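Putative rubredoxin reductase (PDB 3FG2) is an FAD-containing ferredoxin reductase that probably passes electrons from NADH to the ferredoxin serving the cytochrome P450 CYP199A2. Local coordinates at residues A[80-83]-A[88-91]; A[143-148]-A[155-160]; A[215-220]-A[231-236]; A[255-258]-A[264-267]; A[354-359]-A[364-369]. One frame throughout, in Å; residues are numbered along the deposited sequence.

Contact 1 (A[80-83]-A[88-91]); sequences VSID and KLLL
Leu90 spreads its two methyls over the opposing strand: CD2 lies against CG2 of Val80 at 3.4 Å, and CD1 against CB of Ser81 at 3.7 Å. Both residues face this one leucine because the antiparallel pair carries a classic beta bulge. The amides of Val80 and Ser81 converge on Leu90 O; the bond from Val80 N (3.0 Å) runs almost straight at 175°, while that from Ser81 N is longer and more bent. Further along the hairpin 79-83/88-91, regular pairing returns, with Asp83 and Lys88 exchanging two backbone bonds. Ile82 and Leu89 take the other face, their side chains meeting at an oblique angle with CG1 of Ile82 4.1 Å from CD2 of Leu89; they pack inward on Leu102 of strand 101-104, and Leu89 also lies beside the FAD-binding Met79. On the outer face a bend at chi3 (57°) turns the end of the Lys88 chain, and a water links its NZ (2.8 Å) to OD2 of Asp83. OD1 of Asp83 is held by the amide of Gly86 in the turn. With 4.6 Å between Asp83 OD2 and Lys88 NZ, the opposite charges are not in direct contact but probably still attract, while the backbone ladder supplies the direct bonds.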
loop_
_atom_site.group_PDB
_atom_site.type_symbol
_atom_site.label_atom_id
_atom_site.label_comp_id
_atom_site.label_asym_id
_atom_site.label_seq_id
_atom_site.Cartn_x
_atom_site.Cartn_y
_atom_site.Cartn_z
ATOM N N VAL A 80 -1.085 -5.716 -22.528
ATOM C CA VAL A 80 -0.680 -4.445 -23.110
ATOM C C VAL A 80 -1.849 -3.717 -23.763
ATOM O O VAL A 80 -1.805 -2.503 -23.952
ATOM C CB VAL A 80 0.408 -4.653 -24.173
ATOM C CG1 VAL A 80 1.666 -5.209 -23.526
ATOM C CG2 VAL A 80 -0.092 -5.613 -25.242
ATOM N N SER A 81 -2.896 -4.465 -24.098
ATOM C CA SER A 81 -4.066 -3.894 -24.748
ATOM C C SER A 81 -5.340 -4.672 -24.434
ATOM O O SER A 81 -5.292 -5.856 -24.111
ATOM C CB SER A 81 -3.848 -3.871 -26.263
ATOM O OG SER A 81 -5.008 -3.418 -26.940
ATOM N N ILE A 82 -6.479 -4.000 -24.535
ATOM C CA ILE A 82 -7.760 -4.642 -24.273
ATOM C C ILE A 82 -8.765 -4.402 -25.402
ATOM O O ILE A 82 -9.096 -3.254 -25.719
ATOM C CB ILE A 82 -8.391 -4.128 -22.971
ATOM C CG1 ILE A 82 -7.465 -4.417 -21.791
ATOM C CG2 ILE A 82 -9.748 -4.789 -22.763
ATOM C CD1 ILE A 82 -7.950 -3.820 -20.500
ATOM N N ASP A 83 -9.247 -5.488 -26.006
ATOM C CA ASP A 83 -10.228 -5.390 -27.084
ATOM C C ASP A 83 -11.592 -5.640 -26.464
ATOM O O ASP A 83 -12.075 -6.770 -26.444
ATOM C CB ASP A 83 -9.960 -6.443 -28.164
ATOM C CG ASP A 83 -10.868 -6.279 -29.379
ATOM O OD1 ASP A 83 -11.899 -5.577 -29.276
ATOM O OD2 ASP A 83 -10.552 -6.865 -30.437
ATOM N N LYS A 88 -11.331 -9.618 -25.952
ATOM C CA LYS A 88 -10.050 -10.304 -26.013
ATOM C C LYS A 88 -8.979 -9.497 -25.294
ATOM O O LYS A 88 -8.959 -8.264 -25.353
ATOM C CB LYS A 88 -9.645 -10.530 -27.471
ATOM C CG LYS A 88 -10.502 -11.557 -28.196
ATOM C CD LYS A 88 -10.494 -11.330 -29.704
ATOM C CE LYS A 88 -9.088 -11.355 -30.287
ATOM N NZ LYS A 88 -9.102 -11.062 -31.752
ATOM N N LEU A 89 -8.095 -10.215 -24.610
ATOM C CA LEU A 89 -7.005 -9.627 -23.848
ATOM C C LEU A 89 -5.733 -9.828 -24.665
ATOM O O LEU A 89 -5.330 -10.956 -24.942
ATOM C CB LEU A 89 -6.898 -10.330 -22.486
ATOM C CG LEU A 89 -6.143 -9.719 -21.299
ATOM C CD1 LEU A 89 -4.665 -9.622 -21.609
ATOM C CD2 LEU A 89 -6.721 -8.357 -20.979
ATOM N N LEU A 90 -5.115 -8.718 -25.047
ATOM C CA LEU A 90 -3.902 -8.730 -25.854
ATOM C C LEU A 90 -2.654 -8.668 -24.971
ATOM O O LEU A 90 -2.366 -7.636 -24.371
ATOM C CB LEU A 90 -3.943 -7.530 -26.803
ATOM C CG LEU A 90 -3.111 -7.508 -28.087
ATOM C CD1 LEU A 90 -3.605 -6.355 -28.955
ATOM C CD2 LEU A 90 -1.623 -7.366 -27.778
ATOM N N LEU A 91 -1.916 -9.771 -24.893
ATOM C CA LEU A 91 -0.704 -9.813 -24.079
ATOM C C LEU A 91 0.472 -9.210 -24.837
ATOM O O LEU A 91 0.345 -8.833 -26.003
ATOM C CB LEU A 91 -0.354 -11.254 -23.690
ATOM C CG LEU A 91 -1.345 -12.106 -22.897
ATOM C CD1 LEU A 91 -0.651 -13.401 -22.487
ATOM C CD2 LEU A 91 -1.826 -11.355 -21.671
HETATM O O HOH W 1 -10.870 -9.149 -32.707
#

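Contact 2 (A[143-148]-A[155-160]); sequences KHVVVI and LEFAAT
A chi1 of 165° puts CG of Phe157 opposite its backbone N and sends the ring off helix 152-163 toward strand 144-148, where Val147, at chi1 176°, holds CG2 opposite its own carbonyl carbon and offers that methyl to the ring. The two elements open a Rossmann-type beta-alpha-beta unit, strand 144-148, helix 152-163 and strand 167-171, and the turn between strand and helix carries a GxGxxG pattern, consistent with a dinucleotide site that would be the NADH-binding one in this family. Helix and strand run antiparallel at 165°, their axes 9.4 Å apart, and no hydrogen bond joins them. Alternate strand residues, Val145 and Val147, point at the helix, and Phe157 bridges both. Val145 approaches from the opposite direction, its CG2 4.1 Å from CE2 of Phe157. Ala158 CB meets Val147 CG2 more loosely and also packs on Val168 of the next strand. The preceding residue in the helix, Glu156, takes no part here and forms a salt bridge with the FAD-binding Lys47. CG2 of Val147 sits in the plane of the phenyl ring, at its edge, 3.7 Å from CD2 of Phe157.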
loop_
_atom_site.group_PDB
_atom_site.type_symbol
_atom_site.label_atom_id
_atom_site.label_comp_id
_atom_site.label_asym_id
_atom_site.label_seq_id
_atom_site.Cartn_x
_atom_site.Cartn_y
_atom_site.Cartn_z
ATOM N N LYS A 143 27.444 3.923 3.224
ATOM C CA LYS A 143 27.600 4.559 4.524
ATOM C C LYS A 143 26.531 5.579 4.875
ATOM O O LYS A 143 26.241 5.797 6.050
ATOM C CB LYS A 143 28.941 5.290 4.587
ATOM C CG LYS A 143 30.164 4.471 4.238
ATOM C CD LYS A 143 30.652 3.671 5.426
ATOM C CE LYS A 143 32.130 3.353 5.265
ATOM N NZ LYS A 143 32.945 4.610 5.142
ATOM N N HIS A 144 25.939 6.204 3.866
ATOM C CA HIS A 144 24.991 7.276 4.133
ATOM C C HIS A 144 23.851 7.344 3.118
ATOM O O HIS A 144 24.080 7.616 1.938
ATOM C CB HIS A 144 25.783 8.584 4.123
ATOM C CG HIS A 144 25.075 9.739 4.747
ATOM N ND1 HIS A 144 23.813 9.635 5.289
ATOM C CD2 HIS A 144 25.467 11.019 4.942
ATOM C CE1 HIS A 144 23.460 10.805 5.794
ATOM N NE2 HIS A 144 24.446 11.660 5.597
ATOM N N VAL A 145 22.623 7.114 3.574
ATOM C CA VAL A 145 21.478 7.164 2.670
ATOM C C VAL A 145 20.501 8.299 2.993
ATOM O O VAL A 145 20.200 8.566 4.162
ATOM C CB VAL A 145 20.683 5.829 2.689
ATOM C CG1 VAL A 145 20.202 5.520 4.095
ATOM C CG2 VAL A 145 19.497 5.921 1.747
ATOM N N VAL A 146 20.023 8.981 1.957
ATOM C CA VAL A 146 19.036 10.033 2.156
ATOM C C VAL A 146 17.713 9.438 1.703
ATOM O O VAL A 146 17.603 8.953 0.579
ATOM C CB VAL A 146 19.311 11.299 1.299
ATOM C CG1 VAL A 146 18.094 12.223 1.337
ATOM C CG2 VAL A 146 20.517 12.048 1.838
ATOM N N VAL A 147 16.718 9.461 2.583
ATOM C CA VAL A 147 15.401 8.930 2.252
ATOM C C VAL A 147 14.465 10.093 1.917
ATOM O O VAL A 147 14.173 10.929 2.773
ATOM C CB VAL A 147 14.815 8.133 3.433
ATOM C CG1 VAL A 147 13.401 7.666 3.108
ATOM C CG2 VAL A 147 15.711 6.946 3.739
ATOM N N ILE A 148 14.011 10.147 0.668
ATOM C CA ILE A 148 13.107 11.206 0.232
ATOM C C ILE A 148 11.690 10.661 0.281
ATOM O O ILE A 148 11.335 9.774 -0.492
ATOM C CB ILE A 148 13.400 11.659 -1.225
ATOM C CG1 ILE A 148 14.886 12.013 -1.383
ATOM C CG2 ILE A 148 12.517 12.854 -1.578
ATOM C CD1 ILE A 148 15.306 12.375 -2.813
ATOM N N LEU A 155 9.898 5.336 6.145
ATOM C CA LEU A 155 10.297 5.240 7.544
ATOM C C LEU A 155 10.587 3.809 7.962
ATOM O O LEU A 155 11.496 3.564 8.757
ATOM C CB LEU A 155 9.224 5.849 8.451
ATOM C CG LEU A 155 9.017 7.366 8.271
ATOM C CD1 LEU A 155 7.940 7.863 9.227
ATOM C CD2 LEU A 155 10.324 8.104 8.537
ATOM N N GLU A 156 9.819 2.862 7.436
ATOM C CA GLU A 156 10.052 1.470 7.768
ATOM C C GLU A 156 11.464 1.136 7.290
ATOM O O GLU A 156 12.203 0.422 7.965
ATOM C CB GLU A 156 9.007 0.575 7.088
ATOM C CG GLU A 156 7.574 0.884 7.524
ATOM C CD GLU A 156 6.542 -0.092 6.981
ATOM O OE1 GLU A 156 6.816 -0.768 5.964
ATOM O OE2 GLU A 156 5.442 -0.175 7.569
ATOM N N PHE A 157 11.846 1.682 6.138
ATOM C CA PHE A 157 13.180 1.452 5.595
ATOM C C PHE A 157 14.226 2.182 6.431
ATOM O O PHE A 157 15.221 1.594 6.855
ATOM C CB PHE A 157 13.284 1.947 4.146
ATOM C CG PHE A 157 14.702 2.062 3.657
ATOM C CD1 PHE A 157 15.444 0.925 3.352
ATOM C CD2 PHE A 157 15.326 3.309 3.579
ATOM C CE1 PHE A 157 16.781 1.023 2.983
ATOM C CE2 PHE A 157 16.662 3.420 3.213
ATOM C CZ PHE A 157 17.396 2.273 2.915
ATOM N N ALA A 158 13.995 3.468 6.665
ATOM C CA ALA A 158 14.927 4.287 7.428
ATOM C C ALA A 158 15.373 3.667 8.749
ATOM O O ALA A 158 16.550 3.719 9.096
ATOM C CB ALA A 158 14.323 5.650 7.684
ATOM N N ALA A 159 14.437 3.101 9.497
ATOM C CA ALA A 159 14.784 2.499 10.771
ATOM C C ALA A 159 15.737 1.325 10.558
ATOM O O ALA A 159 16.731 1.178 11.271
ATOM C CB ALA A 159 13.526 2.039 11.494
ATOM N N THR A 160 15.445 0.498 9.566
ATOM C CA THR A 160 16.288 -0.645 9.297
ATOM C C THR A 160 17.673 -0.241 8.802
ATOM O O THR A 160 18.676 -0.796 9.250
ATOM C CB THR A 160 15.612 -1.589 8.300
ATOM O OG1 THR A 160 14.477 -2.188 8.939
ATOM C CG2 THR A 160 16.578 -2.690 7.842
#

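Contact 3 (A[215-220]-A[231-236]); sequences DRVTGV and DLVVVG
No flat side chain enters between Val217, Val220 and Val233, so there is neither a ring face nor a ring edge to cover; a planar group that does come close is the peptide carbonyl of Val217, whose O lies 3.8 Å from CA of Asp231. Asp231 points its CB away from the other segment, and its carboxylate accepts hydrogen bonds from the backbone amides of Lys143 and His144. What remains is a cluster of three branched side chains. CG2 of Val233 is the shared methyl: it touches CG2 of Val220 at 3.6 Å and CG1 of Val217 at 3.9 Å. Val233 reaches both with CG2 set opposite its carbonyl carbon (chi1 -179°). It meets the Val217 side chain nearly at a right angle and that of Val220 more obliquely.

Val217 and Val220 are three residues apart and in a regular strand would face opposite ways; here both point to Val233, because the chain kinks at Thr218 and Gly219. At the backbone angles of Gly219 a CB would run into the carbonyl O of Thr218. The touching parts run 59° apart without a hydrogen bond between them; the two strands belong to different sheets and meet mainly through side chains. Strand 216-222 is the middle one of a three-stranded antiparallel sheet, with Ile210 of strand 207-213 beside Val217 and Val220. That sheet covers the face of the parallel sheet bearing Val233, Val146 and Ile148, while Val234 turns to the other face, against Phe157 of helix 152-163.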
loop_
_atom_site.group_PDB
_atom_site.type_symbol
_atom_site.label_atom_id
_atom_site.label_comp_id
_atom_site.label_asym_id
_atom_site.label_seq_id
_atom_site.Cartn_x
_atom_site.Cartn_y
_atom_site.Cartn_z
ATOM N N ASP A 215 29.474 9.494 -11.919
ATOM C CA ASP A 215 28.115 8.975 -11.961
ATOM C C ASP A 215 27.828 8.364 -10.601
ATOM O O ASP A 215 26.963 7.496 -10.448
ATOM C CB ASP A 215 27.947 7.947 -13.077
ATOM C CG ASP A 215 27.709 8.603 -14.429
ATOM O OD1 ASP A 215 26.792 9.453 -14.525
ATOM O OD2 ASP A 215 28.432 8.275 -15.395
ATOM N N ARG A 216 28.574 8.856 -9.615
ATOM C CA ARG A 216 28.455 8.419 -8.237
ATOM C C ARG A 216 27.700 9.464 -7.438
ATOM O O ARG A 216 28.128 10.614 -7.362
ATOM C CB ARG A 216 29.840 8.239 -7.619
ATOM C CG ARG A 216 30.661 7.123 -8.218
ATOM C CD ARG A 216 32.007 7.024 -7.522
ATOM N NE ARG A 216 32.969 8.005 -8.018
ATOM C CZ ARG A 216 33.483 7.988 -9.246
ATOM N NH1 ARG A 216 34.354 8.914 -9.617
ATOM N NH2 ARG A 216 33.126 7.037 -10.104
ATOM N N VAL A 217 26.579 9.071 -6.849
ATOM C CA VAL A 217 25.794 9.991 -6.035
ATOM C C VAL A 217 26.669 10.510 -4.895
ATOM O O VAL A 217 27.421 9.745 -4.300
ATOM C CB VAL A 217 24.568 9.279 -5.410
ATOM C CG1 VAL A 217 23.904 10.189 -4.405
ATOM C CG2 VAL A 217 23.584 8.865 -6.492
ATOM N N THR A 218 26.591 11.801 -4.591
ATOM C CA THR A 218 27.376 12.346 -3.485
ATOM C C THR A 218 26.513 13.160 -2.530
ATOM O O THR A 218 26.988 13.613 -1.493
ATOM C CB THR A 218 28.551 13.246 -3.961
ATOM O OG1 THR A 218 28.054 14.286 -4.810
ATOM C CG2 THR A 218 29.597 12.424 -4.693
ATOM N N GLY A 219 25.246 13.346 -2.878
ATOM C CA GLY A 219 24.369 14.106 -2.010
ATOM C C GLY A 219 23.054 14.484 -2.655
ATOM O O GLY A 219 22.856 14.296 -3.857
ATOM N N VAL A 220 22.142 15.008 -1.847
ATOM C CA VAL A 220 20.840 15.431 -2.350
ATOM C C VAL A 220 20.668 16.927 -2.092
ATOM O O VAL A 220 20.736 17.388 -0.951
ATOM C CB VAL A 220 19.685 14.645 -1.671
ATOM C CG1 VAL A 220 18.337 15.165 -2.163
ATOM C CG2 VAL A 220 19.816 13.163 -1.994
ATOM N N ASP A 231 25.733 8.647 -0.144
ATOM C CA ASP A 231 26.215 7.804 -1.233
ATOM C C ASP A 231 25.100 6.889 -1.711
ATOM O O ASP A 231 25.305 6.058 -2.590
ATOM C CB ASP A 231 27.441 6.984 -0.808
ATOM C CG ASP A 231 27.168 6.087 0.377
ATOM O OD1 ASP A 231 28.119 5.432 0.841
ATOM O OD2 ASP A 231 26.012 6.028 0.846
ATOM N N LEU A 232 23.913 7.066 -1.135
ATOM C CA LEU A 232 22.746 6.278 -1.503
ATOM C C LEU A 232 21.444 7.067 -1.299
ATOM O O LEU A 232 21.271 7.764 -0.292
ATOM C CB LEU A 232 22.701 4.985 -0.679
ATOM C CG LEU A 232 21.555 3.996 -0.936
ATOM C CD1 LEU A 232 21.622 3.470 -2.360
ATOM C CD2 LEU A 232 21.652 2.844 0.048
ATOM N N VAL A 233 20.534 6.954 -2.261
ATOM C CA VAL A 233 19.249 7.636 -2.181
ATOM C C VAL A 233 18.097 6.655 -2.386
ATOM O O VAL A 233 18.108 5.845 -3.319
ATOM C CB VAL A 233 19.116 8.749 -3.253
ATOM C CG1 VAL A 233 17.754 9.454 -3.115
ATOM C CG2 VAL A 233 20.256 9.753 -3.113
ATOM N N VAL A 234 17.109 6.729 -1.503
ATOM C CA VAL A 234 15.925 5.886 -1.606
ATOM C C VAL A 234 14.753 6.855 -1.730
ATOM O O VAL A 234 14.537 7.698 -0.859
ATOM C CB VAL A 234 15.755 5.001 -0.352
ATOM C CG1 VAL A 234 14.461 4.206 -0.442
ATOM C CG2 VAL A 234 16.945 4.053 -0.229
ATOM N N VAL A 235 14.006 6.764 -2.822
ATOM C CA VAL A 235 12.898 7.688 -3.001
ATOM C C VAL A 235 11.533 7.032 -2.940
ATOM O O VAL A 235 11.297 5.969 -3.520
ATOM C CB VAL A 235 13.030 8.505 -4.329
ATOM C CG1 VAL A 235 14.329 8.165 -5.031
ATOM C CG2 VAL A 235 11.841 8.261 -5.234
ATOM N N GLY A 236 10.644 7.688 -2.204
ATOM C CA GLY A 236 9.288 7.214 -2.044
ATOM C C GLY A 236 8.390 8.429 -2.036
ATOM O O GLY A 236 7.800 8.771 -1.008
#

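Contact 4 (A[255-258]-A[264-267]); sequences AGII and LTSD
Thr265 touches the start of strand 257-259 along its backbone and one methyl: CA lies 3.7 Å from the carbonyl O of Ile258, and CG2 is 4.2 Å from CG2 of Ile257. This closer side is buried, for Ile257 also packs on Leu104 of strand 101-104 and Ala272 of strand 270-272, in the FAD-binding half of the protein. The other side is loose. The Ile258 side chain ends well clear of the 264-267 loop, Ser266 lies at the surface near Leu251 and Pro252, and no hydrogen bond crosses between the segments. Thr265 is instead fixed from its own side. Its chi1 of 64° places OG1 between the backbone N and the carbonyl carbon, where it accepts from Asp267 N at 3.0 Å with a somewhat bent angle of 148°; the same hydroxyl also bonds to the carbonyl O of Ile270. Replacing Thr265 by an alanine would probably leave the Asp267 amide and the Ile270 carbonyl without this common partner and open a gap beside CG2 of Ile257. Asp267 also makes a salt bridge to Arg84. A hydroxyl taking the amide two residues on defines an ST turn, here just ahead of strand 270-272, an outermost strand of the parallel FAD-domain sheet.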
loop_
_atom_site.group_PDB
_atom_site.type_symbol
_atom_site.label_atom_id
_atom_site.label_comp_id
_atom_site.label_asym_id
_atom_site.label_seq_id
_atom_site.Cartn_x
_atom_site.Cartn_y
_atom_site.Cartn_z
ATOM N N ALA A 255 -7.549 9.241 -10.950
ATOM C CA ALA A 255 -6.503 8.760 -10.057
ATOM C C ALA A 255 -6.889 7.314 -9.719
ATOM O O ALA A 255 -7.136 6.974 -8.563
ATOM C CB ALA A 255 -6.458 9.607 -8.797
ATOM N N GLY A 256 -6.953 6.480 -10.753
ATOM C CA GLY A 256 -7.328 5.088 -10.605
ATOM C C GLY A 256 -8.353 4.740 -11.673
ATOM O O GLY A 256 -8.855 5.631 -12.366
ATOM N N ILE A 257 -8.649 3.452 -11.828
ATOM C CA ILE A 257 -9.637 3.007 -12.810
ATOM C C ILE A 257 -11.008 3.121 -12.147
ATOM O O ILE A 257 -11.272 2.472 -11.137
ATOM C CB ILE A 257 -9.395 1.538 -13.224
ATOM C CG1 ILE A 257 -7.934 1.346 -13.629
ATOM C CG2 ILE A 257 -10.317 1.157 -14.388
ATOM C CD1 ILE A 257 -7.584 -0.082 -14.010
ATOM N N ILE A 258 -11.881 3.945 -12.717
ATOM C CA ILE A 258 -13.205 4.162 -12.146
ATOM C C ILE A 258 -14.139 2.959 -12.206
ATOM O O ILE A 258 -14.288 2.316 -13.245
ATOM C CB ILE A 258 -13.891 5.383 -12.803
ATOM C CG1 ILE A 258 -13.121 6.659 -12.438
ATOM C CG2 ILE A 258 -15.331 5.504 -12.322
ATOM C CD1 ILE A 258 -13.564 7.895 -13.211
ATOM N N LEU A 264 -17.337 -2.479 -10.706
ATOM C CA LEU A 264 -17.491 -2.706 -12.137
ATOM C C LEU A 264 -17.222 -1.420 -12.900
ATOM O O LEU A 264 -17.652 -0.343 -12.480
ATOM C CB LEU A 264 -18.914 -3.176 -12.456
ATOM C CG LEU A 264 -19.249 -4.648 -12.225
ATOM C CD1 LEU A 264 -20.762 -4.852 -12.240
ATOM C CD2 LEU A 264 -18.573 -5.490 -13.302
ATOM N N THR A 265 -16.504 -1.535 -14.015
ATOM C CA THR A 265 -16.219 -0.370 -14.849
ATOM C C THR A 265 -17.482 -0.090 -15.653
ATOM O O THR A 265 -18.513 -0.729 -15.441
ATOM C CB THR A 265 -15.089 -0.639 -15.846
ATOM O OG1 THR A 265 -15.508 -1.656 -16.768
ATOM C CG2 THR A 265 -13.816 -1.084 -15.115
ATOM N N SER A 266 -17.406 0.862 -16.575
ATOM C CA SER A 266 -18.561 1.187 -17.402
ATOM C C SER A 266 -18.834 0.021 -18.354
ATOM O O SER A 266 -19.890 -0.052 -18.980
ATOM C CB SER A 266 -18.292 2.462 -18.196
ATOM O OG SER A 266 -17.101 2.328 -18.946
ATOM N N ASP A 267 -17.875 -0.891 -18.458
ATOM C CA ASP A 267 -18.037 -2.050 -19.320
ATOM C C ASP A 267 -18.248 -3.316 -18.513
ATOM O O ASP A 267 -17.302 -3.851 -17.918
ATOM C CB ASP A 267 -16.810 -2.267 -20.216
ATOM C CG ASP A 267 -16.949 -3.513 -21.111
ATOM O OD1 ASP A 267 -15.946 -3.951 -21.711
ATOM O OD2 ASP A 267 -18.072 -4.054 -21.225
#

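Contact 5 (A[354-359]-A[364-369]); sequences AFCYKA and GIESVN
Ala354 and Glu366 bind each other through a reciprocal pair of backbone bonds, Ala354 N to Glu366 O at 2.8 Å (164°) and Glu366 N to Ala354 O at 3.1 Å. Next along, Cys356 N donates to Gly364 O at 2.9 Å, but the return bond from Gly364 N to Cys356 O is weak at 3.4 Å. Between these two hydrogen-bonded pairs stands the non-hydrogen-bonded pair Phe355 and Ile365. On the face of Ala354 and Cys356, the Glu366 side chain, extended beyond CG, reaches across to the neighbouring strand: OE1 comes 3.2 Å from SG of Cys356 and rests on CB of Ala354, while its hydrogen bond goes to OG1 of Thr183. The strands form the hairpin 351-358/361-368 of the antiparallel sheet in the C-terminal reductase domain. On the opposite face Phe355 and Ile365 lie side by side, and CD1 of Ile365 sits over the phenyl ring in a CH-pi contact, 4.1 Å from its centroid and offset toward the rim. An alanine in place of Ile365 would probably strip this face of the Phe355 ring of its covering methyl and leave the ring freer to shift. Phe376 of helix 371-380 packs against both side chains.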
loop_
_atom_site.group_PDB
_atom_site.type_symbol
_atom_site.label_atom_id
_atom_site.label_comp_id
_atom_site.label_asym_id
_atom_site.label_seq_id
_atom_site.Cartn_x
_atom_site.Cartn_y
_atom_site.Cartn_z
ATOM N N ALA A 354 -4.617 7.232 19.329
ATOM C CA ALA A 354 -5.169 8.541 19.062
ATOM C C ALA A 354 -6.578 8.290 18.537
ATOM O O ALA A 354 -6.756 7.757 17.433
ATOM C CB ALA A 354 -4.335 9.267 18.022
ATOM N N PHE A 355 -7.581 8.635 19.341
ATOM C CA PHE A 355 -8.960 8.460 18.919
ATOM C C PHE A 355 -9.325 9.717 18.153
ATOM O O PHE A 355 -9.394 10.810 18.710
ATOM C CB PHE A 355 -9.881 8.259 20.132
ATOM C CG PHE A 355 -9.842 6.868 20.694
ATOM C CD1 PHE A 355 -8.633 6.290 21.073
ATOM C CD2 PHE A 355 -11.013 6.135 20.846
ATOM C CE1 PHE A 355 -8.591 5.002 21.593
ATOM C CE2 PHE A 355 -10.984 4.841 21.366
ATOM C CZ PHE A 355 -9.767 4.275 21.740
ATOM N N CYS A 356 -9.546 9.561 16.857
ATOM C CA CYS A 356 -9.861 10.699 16.017
ATOM C C CYS A 356 -11.349 10.857 15.804
ATOM O O CYS A 356 -12.047 9.896 15.452
ATOM C CB CYS A 356 -9.159 10.543 14.675
ATOM S SG CYS A 356 -7.435 10.093 14.867
ATOM N N TYR A 357 -11.821 12.083 16.006
ATOM C CA TYR A 357 -13.227 12.414 15.837
ATOM C C TYR A 357 -13.470 13.511 14.811
ATOM O O TYR A 357 -12.572 14.294 14.476
ATOM C CB TYR A 357 -13.826 12.891 17.155
ATOM C CG TYR A 357 -13.836 11.869 18.253
ATOM C CD1 TYR A 357 -12.658 11.497 18.898
ATOM C CD2 TYR A 357 -15.033 11.281 18.664
ATOM C CE1 TYR A 357 -12.668 10.568 19.927
ATOM C CE2 TYR A 357 -15.053 10.349 19.693
ATOM C CZ TYR A 357 -13.869 9.998 20.322
ATOM O OH TYR A 357 -13.892 9.089 21.353
ATOM N N LYS A 358 -14.707 13.560 14.331
ATOM C CA LYS A 358 -15.152 14.579 13.391
ATOM C C LYS A 358 -16.626 14.807 13.710
ATOM O O LYS A 358 -17.434 13.883 13.631
ATOM C CB LYS A 358 -14.993 14.117 11.947
ATOM C CG LYS A 358 -15.421 15.181 10.946
ATOM C CD LYS A 358 -15.123 14.780 9.508
ATOM C CE LYS A 358 -15.947 13.591 9.076
ATOM N NZ LYS A 358 -15.699 13.250 7.645
ATOM N N ALA A 359 -16.966 16.029 14.102
ATOM C CA ALA A 359 -18.343 16.366 14.448
ATOM C C ALA A 359 -18.883 15.477 15.569
ATOM O O ALA A 359 -20.034 15.053 15.522
ATOM C CB ALA A 359 -19.237 16.251 13.218
ATOM N N GLY A 364 -11.885 7.204 13.441
ATOM C CA GLY A 364 -10.756 6.305 13.301
ATOM C C GLY A 364 -9.894 6.214 14.533
ATOM O O GLY A 364 -9.942 7.096 15.395
ATOM N N ILE A 365 -9.113 5.138 14.622
ATOM C CA ILE A 365 -8.211 4.940 15.748
ATOM C C ILE A 365 -6.834 4.568 15.237
ATOM O O ILE A 365 -6.685 3.613 14.472
ATOM C CB ILE A 365 -8.648 3.800 16.673
ATOM C CG1 ILE A 365 -10.069 4.024 17.181
ATOM C CG2 ILE A 365 -7.697 3.720 17.856
ATOM C CD1 ILE A 365 -10.540 2.922 18.137
ATOM N N GLU A 366 -5.835 5.327 15.673
ATOM C CA GLU A 366 -4.445 5.104 15.298
ATOM C C GLU A 366 -3.764 4.620 16.575
ATOM O O GLU A 366 -3.554 5.397 17.504
ATOM C CB GLU A 366 -3.824 6.419 14.832
ATOM C CG GLU A 366 -4.624 7.140 13.752
ATOM C CD GLU A 366 -4.211 8.599 13.622
ATOM O OE1 GLU A 366 -4.287 9.330 14.638
ATOM O OE2 GLU A 366 -3.808 9.014 12.512
ATOM N N SER A 367 -3.431 3.336 16.614
ATOM C CA SER A 367 -2.824 2.731 17.793
ATOM C C SER A 367 -1.353 2.367 17.666
ATOM O O SER A 367 -0.967 1.671 16.738
ATOM C CB SER A 367 -3.603 1.471 18.173
ATOM O OG SER A 367 -4.990 1.736 18.269
ATOM N N VAL A 368 -0.542 2.829 18.611
ATOM C CA VAL A 368 0.882 2.518 18.620
ATOM C C VAL A 368 1.127 1.472 19.699
ATOM O O VAL A 368 0.902 1.730 20.882
ATOM C CB VAL A 368 1.740 3.760 18.936
ATOM C CG1 VAL A 368 3.181 3.341 19.205
ATOM C CG2 VAL A 368 1.693 4.727 17.778
ATOM N N ASN A 369 1.590 0.295 19.287
ATOM C CA ASN A 369 1.852 -0.810 20.212
ATOM C C ASN A 369 0.694 -0.989 21.200
ATOM O O ASN A 369 0.908 -1.100 22.409
ATOM C CB ASN A 369 3.144 -0.564 20.994
ATOM C CG ASN A 369 4.326 -0.253 20.097
ATOM O OD1 ASN A 369 4.604 -0.971 19.123
ATOM N ND2 ASN A 369 5.046 0.819 20.433
#

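How the contacts relate
Contacts 2 and 3 are buried and lie side by side, their centres about 11 Å apart: strands 144-148 and 232-235 are neighbours in one parallel sheet, with a probable hydrogen bond from Val146 N to Leu232 O. In both, the side chains that meet are apolar and no hydrogen bond crosses; they join the sheet to the layers on its two faces. Contacts 1 and 5 are antiparallel hairpins built on backbone bonds, but contact 1 has a solvent-facing side with water and charge, whereas contact 5 is buried throughout, in the C-terminal domain, its centre about 44 Å from that of contact 1. Contact 4, the smallest, is partly buried and touches mainly through backbone; it lies about 17 Å, centre to centre, from contact 1 in the FAD-binding half.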